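Local coordinates for protein intimin (Escherichia coli, PDB 1F00) that probably mediates intimate adhesion of enteropathogenic bacteria to host cells by binding its receptor through a C-type lectin-like domain at its C-terminal end, at residues V187-K192 with K204-K209. Sequence-based numbering, arbitrary orientation.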
loop_
_atom_site.group_PDB
_atom_site.type_symbol
_atom_site.label_atom_id
_atom_site.label_comp_id
_atom_site.label_asym_id
_atom_site.label_seq_id
_atom_site.Cartn_x
_atom_site.Cartn_y
_atom_site.Cartn_z
ATOM N N VAL A 187 5.707 2.141 -23.416
ATOM C CA VAL A 187 6.987 1.443 -23.392
ATOM C C VAL A 187 8.085 2.044 -24.270
ATOM O O VAL A 187 8.169 1.742 -25.456
ATOM C CB VAL A 187 6.789 -0.036 -23.798
ATOM C CG1 VAL A 187 8.121 -0.776 -23.777
ATOM C CG2 VAL A 187 5.779 -0.701 -22.861
ATOM N N PRO A 188 8.937 2.908 -23.694
ATOM C CA PRO A 188 10.029 3.525 -24.456
ATOM C C PRO A 188 11.156 2.502 -24.625
ATOM O O PRO A 188 11.521 1.812 -23.668
ATOM C CB PRO A 188 10.478 4.688 -23.565
ATOM C CG PRO A 188 9.305 4.942 -22.660
ATOM C CD PRO A 188 8.795 3.552 -22.378
ATOM N N ASN A 189 11.694 2.393 -25.833
ATOM C CA ASN A 189 12.792 1.470 -26.098
ATOM C C ASN A 189 14.056 2.342 -26.180
ATOM O O ASN A 189 14.385 2.893 -27.229
ATOM C CB ASN A 189 12.517 0.715 -27.405
ATOM C CG ASN A 189 11.269 -0.174 -27.311
ATOM O OD1 ASN A 189 11.312 -1.265 -26.731
ATOM N ND2 ASN A 189 10.149 0.301 -27.867
ATOM N N MET A 190 14.759 2.449 -25.055
ATOM C CA MET A 190 15.940 3.305 -24.939
ATOM C C MET A 190 17.312 2.816 -25.414
ATOM O O MET A 190 18.290 3.560 -25.312
ATOM C CB MET A 190 16.078 3.761 -23.482
ATOM C CG MET A 190 14.825 4.401 -22.908
ATOM S SD MET A 190 14.120 5.613 -24.035
ATOM C CE MET A 190 15.506 6.785 -24.207
ATOM N N SER A 191 17.406 1.598 -25.934
ATOM C CA SER A 191 18.707 1.086 -26.360
ATOM C C SER A 191 19.289 1.737 -27.617
ATOM O O SER A 191 20.506 1.710 -27.833
ATOM C CB SER A 191 18.632 -0.433 -26.551
ATOM O OG SER A 191 17.694 -0.778 -27.555
ATOM N N LYS A 192 18.433 2.340 -28.435
ATOM C CA LYS A 192 18.896 2.965 -29.669
ATOM C C LYS A 192 17.821 3.786 -30.365
ATOM O O LYS A 192 16.637 3.460 -30.289
ATOM C CB LYS A 192 19.358 1.881 -30.643
ATOM C CG LYS A 192 18.261 0.855 -30.948
ATOM C CD LYS A 192 18.731 -0.234 -31.899
ATOM C CE LYS A 192 17.674 -1.324 -32.049
ATOM N NZ LYS A 192 18.123 -2.381 -32.997
ATOM N N LYS A 204 4.621 -2.816 -33.518
ATOM C CA LYS A 204 3.762 -3.887 -34.013
ATOM C C LYS A 204 4.191 -5.232 -33.437
ATOM O O LYS A 204 3.351 -6.059 -33.076
ATOM C CB LYS A 204 3.808 -3.942 -35.541
ATOM C CG LYS A 204 2.935 -5.029 -36.146
ATOM C CD LYS A 204 2.983 -4.982 -37.662
ATOM C CE LYS A 204 2.055 -6.019 -38.277
ATOM N NZ LYS A 204 1.954 -5.855 -39.755
ATOM N N ASN A 205 5.499 -5.450 -33.350
ATOM C CA ASN A 205 6.009 -6.703 -32.805
ATOM C C ASN A 205 5.739 -6.805 -31.309
ATOM O O ASN A 205 5.621 -7.906 -30.771
ATOM C CB ASN A 205 7.509 -6.841 -33.076
ATOM C CG ASN A 205 7.816 -6.996 -34.551
ATOM O OD1 ASN A 205 7.173 -7.784 -35.248
ATOM N ND2 ASN A 205 8.807 -6.254 -35.035
ATOM N N PHE A 206 5.647 -5.658 -30.642
ATOM C CA PHE A 206 5.369 -5.621 -29.208
ATOM C C PHE A 206 3.861 -5.683 -29.005
ATOM O O PHE A 206 3.369 -5.589 -27.880
ATOM C CB PHE A 206 5.917 -4.335 -28.580
ATOM C CG PHE A 206 7.378 -4.402 -28.212
ATOM C CD1 PHE A 206 8.341 -4.759 -29.156
ATOM C CD2 PHE A 206 7.793 -4.086 -26.920
ATOM C CE1 PHE A 206 9.696 -4.797 -28.817
ATOM C CE2 PHE A 206 9.143 -4.120 -26.571
ATOM C CZ PHE A 206 10.097 -4.476 -27.523
ATOM N N GLY A 207 3.135 -5.837 -30.107
ATOM C CA GLY A 207 1.686 -5.909 -30.046
ATOM C C GLY A 207 1.036 -4.579 -29.720
ATOM O O GLY A 207 -0.109 -4.538 -29.272
ATOM N N GLY A 208 1.765 -3.489 -29.945
ATOM C CA GLY A 208 1.230 -2.169 -29.662
ATOM C C GLY A 208 1.236 -1.290 -30.899
ATOM O O GLY A 208 1.319 -1.795 -32.014
ATOM N N LYS A 209 1.158 0.024 -30.700
ATOM C CA LYS A 209 1.152 0.981 -31.808
ATOM C C LYS A 209 1.986 2.208 -31.435
ATOM O O LYS A 209 2.316 2.404 -30.269
ATOM C CB LYS A 209 -0.284 1.435 -32.100
ATOM C CG LYS A 209 -1.282 0.300 -32.318
ATOM C CD LYS A 209 -2.684 0.835 -32.582
ATOM C CE LYS A 209 -3.698 -0.300 -32.716
ATOM N NZ LYS A 209 -3.298 -1.263 -33.793
#
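F206, the first residue after helix 196-205, lays its ring against N189 and V187 of strand 184-190, within the C-type lectin-like domain of intimin. The contact is small, 94 Å² counting both sides, and rests on one aromatic ring.

Its polar part is the approach of the N189 amide to that ring. The oxygen OD1 lies 3.5 Å from F206 CZ and 3.6 Å from F206 CE2, close to the carbons at the far end of the phenyl group, and comes in obliquely. The amide and ring planes stand 80° apart, nearly perpendicular, and the two side chains come from opposite directions to meet near their ends. In F206 the first torsion (chi1 -84°) turns CG away from the carbonyl carbon and sends the ring across to the strand. The other end of the amide is anchored: N189 ND2 donates a hydrogen bond to A278 O on the antiparallel neighbour strand 276-281, which restrains the turn of the group and leaves OD1 near the phenyl. Asparagine suits the place because one short side chain can serve both the next strand and the ring.

On the helix side, a Schellman motif closes helix 196-205, with G207 the first residue to leave helical backbone angles. G207 takes a positive phi of 72°, easily adopted by glycine, and its N bonds to K204 O at 3.0 Å.

The apolar part is looser. V187 points to the same side of the strand as N189, two residues on, and the ring also touches C280 of strand 276-281. The valine is buried, while the phenylalanine stays largely exposed. A single methyl faces the ring loosely, V187 CG1 lying 4.5 Å from F206 CE2.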